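Long-range contacts in laccase (Botrytis aclada, PDB 3SQR), which probably oxidises hydroquinone-type phenols at a copper site and passes the electrons to dioxygen, which is reduced to water, in lignin breakdown and detoxification: residues 132-137 with 519-524; 140-145 with 417-422; 409-414 with 537-542. All blocks are in the same frame, centred on the assembly; numbering follows the deposited sequence.

Contact 1 of 3, residues 132-137 with 519-524; sequences GSLEYD and PGSWLL
Leu-134 reaches over the indole of Trp-522 with one methyl and touches the backbone of Gly-520 with the other. Its CD1 lies over the face of the six-membered ring, 3.8 Å from the centroid and 18° off the normal, a CH-pi contact. The same methyl reaches Ser-521, with CD1 3.3 Å from the amide N, a buried nitrogen that has no hydrogen-bonding partner in the model. CD2 packs on Gly-520 CA at 3.7 Å. Because CG stands opposite the backbone N (chi1 161°), the fork of the leucine is directed at the strand.

Asp-137 meets the indole differently, at its rim: OD2 is 3.9 Å from Trp-522 CZ3, and the carboxylate plane is turned 78° from that of the ring. A water ties this carboxylate to the strand backbone, giving hydrogen bonds to Asp-137 OD2 (2.8 Å) and Ser-521 O (2.9 Å) and accepting one from Leu-523 N. OD2 also takes a hydrogen bond from ND1 of His-468, and Asp-137 O one from ND1 of His-124; His-468 binds copper and His-124 probably does, so this aspartate belongs to the second shell of the copper cluster.

The short 3-10 turn at 134-135 thus sits against strand 520-526, which lies between strands 537-542 and 463-467 in its sheet; helix 419-424 touches Leu-134 and Ser-521.

Contact 2 of 3, residues 140-145 with 417-422; sequences PGVTQC and SPTTLK
The carbonyl oxygen of Val-142 accepts from Thr-420, whose amide N donates to Val-142 O at 2.9 Å, tilted 18° from the carbonyl plane. In one of the two conformers modelled for Thr-420, the hydroxyl OG1 donates to the same Val-142 O at 2.7 Å, in the carbonyl plane on a lone pair; there OG1 is opposite its own carbonyl carbon (chi1 -56°), on the side of the backbone N, and joins the amide on one acceptor. One residue earlier, Thr-419 N donates to Gly-141 O at 3.1 Å, but from above the carbonyl plane. That oxygen also receives a CA-H...O contact from Pro-418 CA.

Both amides belong to the first turn of helix 419-424, and the loop carbonyls serve them where no preceding helical residue can. Thr-419 turns its own OG1 to Gln-539 OE1, outside the pair, and lies alongside Val-142, the two side chains pointing the same way.

Packing centres on Pro-418, the N-cap residue. Its CB rests 3.5 Å from Gln-144 O, and its CD is 3.6 Å from the sulfur SG of Cys-145. That sulfur forms the disulfide to Cys-561 of helix 551-567, which also covers Pro-418 and Thr-420 with Phe-557. Within the loop, Gln-144 NE2 donates to Cys-145 O, and its OE1 bonds to the hydroxyl of Tyr-155.

The arrangement is a helix N-terminus whose first amides donate to carbonyls of a distant loop, joining the first and third cupredoxin domains of a multicopper oxidase.

Contact 3 of 3, residues 409-414 with 537-542; sequences SSLLLD and AMQFVE
The extended segment 409-414 passes the start of strand 537-542, with the CA atoms of Leu-411 and Ala-537 5.8 Å apart and no backbone pairing between the two segments. Contact is made by two leucines of the loop, both directed at the strand.

Leu-411 carries most of it. Its CB lies 3.6 Å from Ala-537 O, and CD2 meets the methyl CB of Ala-537 at 3.8 Å. The other branch, CD1, runs on along the strand, coming to 4.1 Å from Met-538 CA. A chi1 of -167° swings the isobutyl group away from its own amide N and brings the fork down on the strand.

Leu-413 touches Gln-539 with one branch, CD2 being 3.8 Å from NE2, the two side chains slanting across each other. This is contact between a methyl and an amide whose polar atoms are engaged elsewhere: Gln-539 NE2 donates to Tyr-434 O, and OE1 is held by Thr-419. These two bonds fix the rotation of the amide and satisfy a buried group, so the leucine packs on an amide that is held in place. The carbonyl O of Ala-537 is likewise bonded, by Asn-435 ND2.

Around the contact, strand 537-542 runs between strands 436-439 and 520-526 in its sheet. Ala-537 touches His-525 of the latter, a residue that coordinates copper, and also Ile-580, the C-terminal residue. Leu-413 also packs on Ile-580 and on Val-142, while Val-541, further along the strand, is covered by helix 419-424.

The three contacts lie on one side of the chain's centre, their centres about 10 Å (1 and 2), 11 Å (2 and 3) and 13 Å (1 and 3) apart. Along the chain, contact 2 nests inside the loop closed by contact 1, whereas contact 3 crosses both. Contacts 1 and 3 share one sheet, through the adjacent antiparallel strands 520-526 and 537-542. Contact 2 joins them from the side: the hydroxyls of Thr-420, in one conformer, and Ser-521 make a weak hydrogen bond, and Val-142 packs against Ser-521, Leu-413 and Gln-539. Contacts 1 and 2 bring the loop between strands 123-125 and 152-158 against the third domain, beside the copper cluster; contact 3 lies within that domain.

Contact 1 of 3, residues 132-137 with 519-524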
ATOM      1  N   GLY A 132      -8.619 -14.952  10.073  1.00 28.24           N
ATOM      2  CA  GLY A 132      -8.569 -15.347  11.469  1.00 28.81           C
ATOM      3  C   GLY A 132      -7.652 -14.557  12.372  1.00 29.04           C
ATOM      4  O   GLY A 132      -7.384 -14.938  13.543  1.00 30.67           O
ATOM      5  N   SER A 133      -7.117 -13.449  11.856  1.00 26.87           N
ATOM      6  CA  SER A 133      -6.288 -12.606  12.666  1.00 25.76           C
ATOM      7  C   SER A 133      -6.642 -11.126  12.482  1.00 24.15           C
ATOM      8  O   SER A 133      -5.778 -10.243  12.471  1.00 24.61           O
ATOM      9  CB  SER A 133      -4.815 -12.871  12.376  1.00 25.97           C
ATOM     10  OG  SER A 133      -4.610 -12.741  10.969  1.00 22.45           O
ATOM     11  N   LEU A 134      -7.947 -10.861  12.372  1.00 24.16           N
ATOM     12  CA  LEU A 134      -8.485  -9.544  12.125  1.00 23.67           C
ATOM     13  C   LEU A 134      -7.861  -8.519  13.042  1.00 22.94           C
ATOM     14  O   LEU A 134      -7.571  -7.381  12.666  1.00 24.20           O
ATOM     15  CB  LEU A 134     -10.011  -9.605  12.441  1.00 25.92           C
ATOM     16  CG  LEU A 134     -10.627  -8.252  12.682  1.00 24.84           C
ATOM     17  CD1 LEU A 134     -10.735  -7.422  11.386  1.00 23.59           C
ATOM     18  CD2 LEU A 134     -12.083  -8.488  13.296  1.00 24.77           C
ATOM     19  N   GLU A 135      -7.621  -8.929  14.297  1.00 24.17           N
ATOM     20  CA  GLU A 135      -7.197  -8.027  15.317  1.00 22.94           C
ATOM     21  C   GLU A 135      -5.729  -7.570  15.171  1.00 21.51           C
ATOM     22  O   GLU A 135      -5.248  -6.735  15.885  1.00 22.12           O
ATOM     23  CB  GLU A 135      -7.431  -8.637  16.694  1.00 25.63           C
ATOM     24  CG  GLU A 135      -6.549  -9.748  17.033  1.00 27.68           C
ATOM     25  CD  GLU A 135      -6.898 -11.146  16.424  1.00 33.65           C
ATOM     26  OE1 GLU A 135      -7.881 -11.305  15.619  1.00 33.74           O
ATOM     27  OE2 GLU A 135      -6.184 -12.095  16.831  1.00 39.03           O
ATOM     28  N   TYR A 136      -5.056  -8.078  14.140  1.00 21.44           N
ATOM     29  CA  TYR A 136      -3.704  -7.719  13.885  1.00 22.14           C
ATOM     30  C   TYR A 136      -3.566  -7.039  12.508  1.00 21.28           C
ATOM     31  O   TYR A 136      -2.445  -6.814  12.038  1.00 21.21           O
ATOM     32  CB  TYR A 136      -2.804  -8.936  14.007  1.00 21.66           C
ATOM     33  CG  TYR A 136      -2.801  -9.472  15.443  1.00 19.15           C
ATOM     34  CD1 TYR A 136      -2.468  -8.617  16.502  1.00 21.24           C
ATOM     35  CD2 TYR A 136      -3.210 -10.756  15.717  1.00 21.90           C
ATOM     36  CE1 TYR A 136      -2.476  -9.051  17.791  1.00 25.21           C
ATOM     37  CE2 TYR A 136      -3.202 -11.232  17.025  1.00 24.91           C
ATOM     38  CZ  TYR A 136      -2.873 -10.356  18.050  1.00 22.84           C
ATOM     39  OH  TYR A 136      -2.889 -10.785  19.380  1.00 25.88           O
ATOM     40  N   ASP A 137      -4.694  -6.627  11.934  1.00 20.79           N
ATOM     41  CA  ASP A 137      -4.671  -5.862  10.700  1.00 20.62           C
ATOM     42  C   ASP A 137      -4.060  -4.466  10.811  1.00 20.64           C
ATOM     43  O   ASP A 137      -3.614  -3.876   9.822  1.00 22.06           O
ATOM     44  CB  ASP A 137      -6.061  -5.810  10.087  1.00 20.30           C
ATOM     45  CG  ASP A 137      -6.077  -5.333   8.682  1.00 24.09           C
ATOM     46  OD1 ASP A 137      -5.223  -5.828   7.863  1.00 21.07           O
ATOM     47  OD2 ASP A 137      -6.945  -4.513   8.344  1.00 25.35           O
ATOM     48  N   PRO A 519     -14.505 -13.285   7.855  1.00 22.75           N
ATOM     49  CA  PRO A 519     -15.227 -12.406   8.786  1.00 22.49           C
ATOM     50  C   PRO A 519     -14.337 -11.392   9.480  1.00 23.63           C
ATOM     51  O   PRO A 519     -13.212 -11.718   9.917  1.00 23.50           O
ATOM     52  CB  PRO A 519     -15.800 -13.400   9.789  1.00 23.10           C
ATOM     53  CG  PRO A 519     -15.881 -14.633   9.071  1.00 24.83           C
ATOM     54  CD  PRO A 519     -14.721 -14.712   8.110  1.00 24.48           C
ATOM     55  N   GLY A 520     -14.836 -10.181   9.654  1.00 23.38           N
ATOM     56  CA  GLY A 520     -14.049  -9.094  10.240  1.00 24.63           C
ATOM     57  C   GLY A 520     -14.574  -7.727   9.857  1.00 22.29           C
ATOM     58  O   GLY A 520     -15.651  -7.557   9.313  1.00 24.34           O
ATOM     59  N   SER A 521     -13.780  -6.746  10.184  1.00 23.10           N
ATOM     60  CA  SER A 521     -14.107  -5.395   9.912  1.00 22.95           C
ATOM     61  C   SER A 521     -12.982  -4.870   9.062  1.00 22.10           C
ATOM     62  O   SER A 521     -11.878  -4.648   9.568  1.00 22.23           O
ATOM     63  CB  SER A 521     -14.194  -4.643  11.208  1.00 22.40           C
ATOM     64  OG  SER A 521     -13.025  -4.837  11.975  1.00 25.99           O
ATOM     65  N   TRP A 522     -13.311  -4.642   7.805  1.00 22.11           N
ATOM     66  CA  TRP A 522     -12.323  -4.374   6.765  1.00 21.01           C
ATOM     67  C   TRP A 522     -12.433  -2.982   6.177  1.00 20.42           C
ATOM     68  O   TRP A 522     -13.411  -2.642   5.543  1.00 20.70           O
ATOM     69  CB  TRP A 522     -12.453  -5.444   5.693  1.00 21.23           C
ATOM     70  CG  TRP A 522     -12.351  -6.788   6.262  1.00 20.23           C
ATOM     71  CD1 TRP A 522     -13.292  -7.790   6.223  1.00 21.49           C
ATOM     72  CD2 TRP A 522     -11.260  -7.322   6.985  1.00 21.20           C
ATOM     73  NE1 TRP A 522     -12.867  -8.862   6.854  1.00 21.48           N
ATOM     74  CE2 TRP A 522     -11.608  -8.660   7.319  1.00 19.30           C
ATOM     75  CE3 TRP A 522      -9.990  -6.867   7.305  1.00 21.93           C
ATOM     76  CZ2 TRP A 522     -10.757  -9.506   7.978  1.00 21.56           C
ATOM     77  CZ3 TRP A 522      -9.126  -7.726   7.990  1.00 21.69           C
ATOM     78  CH2 TRP A 522      -9.530  -9.031   8.341  1.00 19.44           C
ATOM     79  N   LEU A 523     -11.413  -2.209   6.391  1.00 21.19           N
ATOM     80  CA  LEU A 523     -11.340  -0.856   5.886  1.00 21.33           C
ATOM     81  C   LEU A 523     -11.173  -0.854   4.353  1.00 21.79           C
ATOM     82  O   LEU A 523     -10.481  -1.716   3.787  1.00 22.76           O
ATOM     83  CB  LEU A 523     -10.178  -0.119   6.528  1.00 20.87           C
ATOM     84  CG  LEU A 523     -10.070   1.380   6.214  1.00 22.36           C
ATOM     85  CD1 LEU A 523     -11.304   2.125   6.854  1.00 23.72           C
ATOM     86  CD2 LEU A 523      -8.773   1.947   6.720  1.00 22.88           C
ATOM     87  N   LEU A 524     -11.835   0.076   3.681  1.00 21.48           N
ATOM     88  CA  LEU A 524     -11.573   0.322   2.276  1.00 22.31           C
ATOM     89  C   LEU A 524     -11.413   1.835   2.167  1.00 22.70           C
ATOM     90  O   LEU A 524     -12.188   2.579   2.722  1.00 23.52           O
ATOM     91  CB  LEU A 524     -12.731  -0.140   1.399  1.00 22.48           C
ATOM     92  CG  LEU A 524     -12.611   0.286  -0.076  1.00 23.93           C
ATOM     93  CD1 LEU A 524     -13.171  -0.803  -0.984  1.00 23.97           C
ATOM     94  CD2 LEU A 524     -13.284   1.674  -0.286  1.00 20.55           C
TER
HETATM   95  O   HOH W   1      -9.479  -3.373   8.445  1.00 22.96           O

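Contact 2 of 3, residues 140-145 with 417-422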
ATOM      1  N   PRO A 140      -6.155   1.504  13.214  1.00 22.18           N
ATOM      2  CA  PRO A 140      -6.633   2.089  14.476  1.00 22.81           C
ATOM      3  C   PRO A 140      -8.031   2.611  14.273  1.00 22.86           C
ATOM      4  O   PRO A 140      -8.327   3.226  13.235  1.00 22.51           O
ATOM      5  CB  PRO A 140      -5.618   3.204  14.732  1.00 23.18           C
ATOM      6  CG  PRO A 140      -5.193   3.647  13.384  1.00 24.43           C
ATOM      7  CD  PRO A 140      -5.288   2.439  12.488  1.00 23.32           C
ATOM      8  N   GLY A 141      -8.904   2.382  15.264  1.00 22.37           N
ATOM      9  CA  GLY A 141     -10.286   2.714  15.061  1.00 23.82           C
ATOM     10  C   GLY A 141     -11.120   1.654  14.408  1.00 23.48           C
ATOM     11  O   GLY A 141     -12.356   1.756  14.366  1.00 23.27           O
ATOM     12  N   VAL A 142     -10.480   0.669  13.765  1.00 23.30           N
ATOM     13  CA  VAL A 142     -11.226  -0.436  13.181  1.00 23.42           C
ATOM     14  C   VAL A 142     -10.862  -1.767  13.824  1.00 23.83           C
ATOM     15  O   VAL A 142     -11.740  -2.494  14.343  1.00 24.07           O
ATOM     16  CB  VAL A 142     -11.007  -0.512  11.659  1.00 23.89           C
ATOM     17  CG1 VAL A 142     -11.697  -1.816  11.082  1.00 22.63           C
ATOM     18  CG2 VAL A 142     -11.410   0.822  10.924  1.00 23.07           C
ATOM     19  N   THR A 143      -9.568  -2.153  13.797  1.00 23.24           N
ATOM     20  CA  THR A 143      -9.149  -3.482  14.321  1.00 23.53           C
ATOM     21  C   THR A 143      -8.401  -3.440  15.640  1.00 22.63           C
ATOM     22  O   THR A 143      -8.095  -4.468  16.254  1.00 24.17           O
ATOM     23  CB  THR A 143      -8.304  -4.235  13.290  1.00 23.40           C
ATOM     24  OG1 THR A 143      -7.112  -3.512  13.087  1.00 22.53           O
ATOM     25  CG2 THR A 143      -9.050  -4.388  11.975  1.00 21.20           C
ATOM     26  N   GLN A 144      -8.118  -2.236  16.097  1.00 23.46           N
ATOM     27  CA  GLN A 144      -7.459  -1.998  17.366  1.00 22.56           C
ATOM     28  C   GLN A 144      -7.594  -0.558  17.807  1.00 22.19           C
ATOM     29  O   GLN A 144      -7.851   0.347  17.017  1.00 23.16           O
ATOM     30  CB  GLN A 144      -5.957  -2.258  17.291  1.00 22.18           C
ATOM     31  CG  GLN A 144      -5.196  -1.400  16.334  1.00 24.22           C
ATOM     32  CD  GLN A 144      -3.706  -1.690  16.390  1.00 24.27           C
ATOM     33  OE1 GLN A 144      -3.208  -2.533  15.622  1.00 21.81           O
ATOM     34  NE2 GLN A 144      -3.002  -1.054  17.310  1.00 20.86           N
ATOM     35  N   CYS A 145      -7.333  -0.332  19.083  1.00 23.61           N
ATOM     36  CA  CYS A 145      -7.014   0.970  19.572  1.00 24.05           C
ATOM     37  C   CYS A 145      -5.543   1.217  19.170  1.00 22.80           C
ATOM     38  O   CYS A 145      -4.772   0.261  19.037  1.00 25.40           O
ATOM     39  CB  CYS A 145      -7.095   1.061  21.095  1.00 25.05           C
ATOM     40  SG  CYS A 145      -8.824   0.895  21.707  1.00 26.69           S
ATOM     41  N   SER A 417     -12.791   3.450  20.474  1.00 27.70           N
ATOM     42  CA  SER A 417     -13.902   2.550  20.261  1.00 26.57           C
ATOM     43  C   SER A 417     -13.816   2.088  18.834  1.00 27.06           C
ATOM     44  O   SER A 417     -14.646   2.364  17.970  1.00 26.14           O
ATOM     45  CB  SER A 417     -15.257   3.250  20.597  1.00 28.68           C
ATOM     46  OG  SER A 417     -16.280   2.303  20.580  1.00 28.89           O
ATOM     47  N   PRO A 418     -12.770   1.312  18.591  1.00 26.80           N
ATOM     48  CA  PRO A 418     -12.671   0.745  17.262  1.00 25.65           C
ATOM     49  C   PRO A 418     -13.818  -0.176  16.968  1.00 25.25           C
ATOM     50  O   PRO A 418     -14.440  -0.732  17.865  1.00 23.93           O
ATOM     51  CB  PRO A 418     -11.350  -0.006  17.314  1.00 26.29           C
ATOM     52  CG  PRO A 418     -11.121  -0.319  18.687  1.00 28.50           C
ATOM     53  CD  PRO A 418     -11.686   0.854  19.469  1.00 26.52           C
ATOM     54  N   THR A 419     -14.110  -0.367  15.692  1.00 24.73           N
ATOM     55  CA  THR A 419     -15.193  -1.221  15.249  1.00 24.35           C
ATOM     56  C   THR A 419     -15.150  -2.580  15.876  1.00 25.14           C
ATOM     57  O   THR A 419     -16.196  -3.145  16.185  1.00 26.11           O
ATOM     58  CB  THR A 419     -15.121  -1.422  13.698  1.00 23.70           C
ATOM     59  OG1 THR A 419     -14.932  -0.130  13.118  1.00 23.72           O
ATOM     60  CG2 THR A 419     -16.406  -2.029  13.177  1.00 23.31           C
ATOM     61  N   THR A 420     -13.948  -3.178  16.028  1.00 23.97           N
ATOM     62  CA  THR A 420     -13.851  -4.488  16.624  1.00 24.05           C
ATOM     63  C   THR A 420     -14.262  -4.476  18.089  1.00 25.05           C
ATOM     64  O   THR A 420     -14.822  -5.448  18.555  1.00 27.08           O
ATOM     65  CB  THR A 420     -12.426  -5.106  16.454  1.00 25.46           C
ATOM     66  OG1 THR A 420     -12.205  -5.096  15.029  0.50 20.02           O
ATOM     67  CG2 THR A 420     -12.487  -6.569  16.833  0.50 22.36           C
ATOM     68  N   LEU A 421     -13.984  -3.395  18.775  1.00 25.64           N
ATOM     69  CA  LEU A 421     -14.430  -3.296  20.196  1.00 26.66           C
ATOM     70  C   LEU A 421     -15.938  -3.265  20.213  1.00 26.15           C
ATOM     71  O   LEU A 421     -16.584  -3.990  20.984  1.00 26.97           O
ATOM     72  CB  LEU A 421     -13.793  -2.132  20.869  1.00 28.61           C
ATOM     73  CG  LEU A 421     -14.259  -1.915  22.323  1.00 29.69           C
ATOM     74  CD1 LEU A 421     -14.008  -3.191  23.155  1.00 31.38           C
ATOM     75  CD2 LEU A 421     -13.522  -0.704  22.861  1.00 30.27           C
ATOM     76  N   LYS A 422     -16.497  -2.509  19.308  1.00 26.29           N
ATOM     77  CA  LYS A 422     -17.960  -2.491  19.161  1.00 25.92           C
ATOM     78  C   LYS A 422     -18.521  -3.877  18.858  1.00 25.63           C
ATOM     79  O   LYS A 422     -19.543  -4.342  19.422  1.00 25.92           O
ATOM     80  CB  LYS A 422     -18.354  -1.434  18.127  1.00 25.58           C
ATOM     81  CG  LYS A 422     -17.915  -0.042  18.468  1.00 24.98           C
ATOM     82  CD  LYS A 422     -18.454   0.956  17.471  1.00 26.00           C
ATOM     83  CE  LYS A 422     -17.926   2.318  17.626  1.00 26.72           C
ATOM     84  NZ  LYS A 422     -18.487   2.992  18.900  1.00 29.24           N
TER

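Contact 3 of 3, residues 409-414 with 537-542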
ATOM      1  N   SER A 409     -21.321  10.615   3.761  1.00 28.48           N
ATOM      2  CA  SER A 409     -20.737  10.557   5.083  1.00 27.33           C
ATOM      3  C   SER A 409     -19.203  10.469   4.976  1.00 27.73           C
ATOM      4  O   SER A 409     -18.672   9.632   4.280  1.00 26.90           O
ATOM      5  CB  SER A 409     -21.263   9.335   5.849  1.00 27.45           C
ATOM      6  OG  SER A 409     -20.589   9.189   7.064  1.00 28.60           O
ATOM      7  N   SER A 410     -18.509  11.305   5.695  1.00 27.03           N
ATOM      8  CA  SER A 410     -17.034  11.214   5.745  1.00 28.04           C
ATOM      9  C   SER A 410     -16.600  10.368   6.928  1.00 27.36           C
ATOM     10  O   SER A 410     -17.064  10.565   8.057  1.00 27.82           O
ATOM     11  CB  SER A 410     -16.461  12.610   5.860  1.00 27.42           C
ATOM     12  OG  SER A 410     -15.064  12.630   5.677  1.00 26.17           O
ATOM     13  N   LEU A 411     -15.682   9.424   6.700  1.00 27.12           N
ATOM     14  CA  LEU A 411     -15.210   8.550   7.782  1.00 27.13           C
ATOM     15  C   LEU A 411     -14.495   9.314   8.858  1.00 27.77           C
ATOM     16  O   LEU A 411     -13.594  10.141   8.595  1.00 28.14           O
ATOM     17  CB  LEU A 411     -14.286   7.415   7.244  1.00 26.56           C
ATOM     18  CG  LEU A 411     -14.001   6.287   8.241  1.00 28.07           C
ATOM     19  CD1 LEU A 411     -14.794   5.045   7.889  1.00 28.86           C
ATOM     20  CD2 LEU A 411     -12.490   6.017   8.233  1.00 26.15           C
ATOM     21  N   LEU A 412     -14.944   9.058  10.080  1.00 28.52           N
ATOM     22  CA  LEU A 412     -14.342   9.596  11.259  1.00 29.08           C
ATOM     23  C   LEU A 412     -14.506   8.581  12.390  1.00 28.78           C
ATOM     24  O   LEU A 412     -15.623   8.247  12.851  1.00 28.86           O
ATOM     25  CB  LEU A 412     -14.955  10.954  11.581  1.00 28.87           C
ATOM     26  CG  LEU A 412     -14.622  11.624  12.899  1.00 32.84           C
ATOM     27  CD1 LEU A 412     -13.145  11.850  12.920  1.00 29.15           C
ATOM     28  CD2 LEU A 412     -15.444  12.908  12.964  1.00 36.19           C
ATOM     29  N   LEU A 413     -13.359   8.066  12.830  1.00 27.09           N
ATOM     30  CA  LEU A 413     -13.345   6.953  13.753  1.00 26.54           C
ATOM     31  C   LEU A 413     -12.930   7.463  15.133  1.00 26.32           C
ATOM     32  O   LEU A 413     -12.219   8.447  15.270  1.00 28.30           O
ATOM     33  CB  LEU A 413     -12.374   5.884  13.287  1.00 26.60           C
ATOM     34  CG  LEU A 413     -12.658   5.279  11.914  1.00 27.48           C
ATOM     35  CD1 LEU A 413     -11.678   4.110  11.691  1.00 28.07           C
ATOM     36  CD2 LEU A 413     -14.058   4.810  11.754  1.00 26.85           C
ATOM     37  N   ASP A 414     -13.346   6.690  16.126  1.00 26.36           N
ATOM     38  CA  ASP A 414     -12.943   6.884  17.501  1.00 28.13           C
ATOM     39  C   ASP A 414     -11.959   5.829  17.828  1.00 27.47           C
ATOM     40  O   ASP A 414     -12.282   4.647  17.885  1.00 26.68           O
ATOM     41  CB  ASP A 414     -14.163   6.723  18.432  1.00 28.95           C
ATOM     42  CG  ASP A 414     -13.853   7.110  19.833  1.00 31.77           C
ATOM     43  OD1 ASP A 414     -12.688   7.064  20.249  1.00 29.37           O
ATOM     44  OD2 ASP A 414     -14.797   7.413  20.554  1.00 36.99           O
ATOM     45  N   ALA A 537     -13.204   6.860   2.752  1.00 23.71           N
ATOM     46  CA  ALA A 537     -13.074   5.560   3.315  1.00 23.05           C
ATOM     47  C   ALA A 537     -14.420   5.047   3.762  1.00 24.26           C
ATOM     48  O   ALA A 537     -15.283   5.821   4.136  1.00 24.78           O
ATOM     49  CB  ALA A 537     -12.093   5.622   4.522  1.00 22.61           C
ATOM     50  N   MET A 538     -14.548   3.720   3.787  1.00 23.96           N
ATOM     51  CA  MET A 538     -15.637   3.069   4.416  1.00 24.34           C
ATOM     52  C   MET A 538     -15.118   1.731   4.959  1.00 24.44           C
ATOM     53  O   MET A 538     -13.916   1.484   4.952  1.00 23.05           O
ATOM     54  CB  MET A 538     -16.802   2.919   3.468  1.00 26.38           C
ATOM     55  CG  MET A 538     -16.415   2.316   2.145  1.00 30.84           C
ATOM     56  SD  MET A 538     -16.122   0.635   2.279  1.00 36.43           S
ATOM     57  CE  MET A 538     -17.822   0.045   2.654  1.00 36.34           C
ATOM     58  N   GLN A 539     -15.981   0.932   5.528  1.00 23.59           N
ATOM     59  CA  GLN A 539     -15.546  -0.351   6.013  1.00 23.26           C
ATOM     60  C   GLN A 539     -16.656  -1.359   5.920  1.00 25.48           C
ATOM     61  O   GLN A 539     -17.816  -1.021   6.018  1.00 24.73           O
ATOM     62  CB  GLN A 539     -14.987  -0.250   7.438  1.00 22.80           C
ATOM     63  CG  GLN A 539     -16.018   0.095   8.506  1.00 23.56           C
ATOM     64  CD  GLN A 539     -15.380   0.378   9.846  1.00 22.40           C
ATOM     65  OE1 GLN A 539     -14.827  -0.503  10.494  1.00 25.17           O
ATOM     66  NE2 GLN A 539     -15.478   1.627  10.269  1.00 21.90           N
ATOM     67  N   PHE A 540     -16.252  -2.610   5.680  1.00 23.94           N
ATOM     68  CA  PHE A 540     -17.166  -3.718   5.603  1.00 23.98           C
ATOM     69  C   PHE A 540     -17.120  -4.467   6.906  1.00 25.93           C
ATOM     70  O   PHE A 540     -16.059  -4.869   7.356  1.00 24.87           O
ATOM     71  CB  PHE A 540     -16.794  -4.650   4.452  1.00 25.15           C
ATOM     72  CG  PHE A 540     -16.830  -3.982   3.130  1.00 24.91           C
ATOM     73  CD1 PHE A 540     -18.020  -3.826   2.443  1.00 24.02           C
ATOM     74  CD2 PHE A 540     -15.660  -3.471   2.555  1.00 29.96           C
ATOM     75  CE1 PHE A 540     -18.080  -3.210   1.259  1.00 26.00           C
ATOM     76  CE2 PHE A 540     -15.690  -2.831   1.286  1.00 26.40           C
ATOM     77  CZ  PHE A 540     -16.881  -2.694   0.643  1.00 28.35           C
ATOM     78  N   VAL A 541     -18.290  -4.624   7.544  1.00 24.73           N
ATOM     79  CA  VAL A 541     -18.373  -5.478   8.703  1.00 24.64           C
ATOM     80  C   VAL A 541     -18.966  -6.707   8.102  1.00 24.00           C
ATOM     81  O   VAL A 541     -20.157  -6.759   7.686  1.00 24.76           O
ATOM     82  CB  VAL A 541     -19.161  -4.879   9.864  1.00 24.73           C
ATOM     83  CG1 VAL A 541     -19.465  -6.001  10.934  1.00 27.07           C
ATOM     84  CG2 VAL A 541     -18.388  -3.637  10.484  1.00 25.00           C
ATOM     85  N   GLU A 542     -18.079  -7.664   7.905  1.00 23.49           N
ATOM     86  CA  GLU A 542     -18.328  -8.883   7.218  1.00 24.03           C
ATOM     87  C   GLU A 542     -18.594 -10.057   8.167  1.00 25.41           C
ATOM     88  O   GLU A 542     -17.740 -10.451   8.964  1.00 24.57           O
ATOM     89  CB  GLU A 542     -17.076  -9.244   6.344  1.00 23.88           C
ATOM     90  CG  GLU A 542     -17.224 -10.522   5.548  1.00 23.46           C
ATOM     91  CD  GLU A 542     -16.032 -10.769   4.678  1.00 25.37           C
ATOM     92  OE1 GLU A 542     -15.264  -9.808   4.512  1.00 25.37           O
ATOM     93  OE2 GLU A 542     -15.799 -11.909   4.322  1.00 24.87           O
TER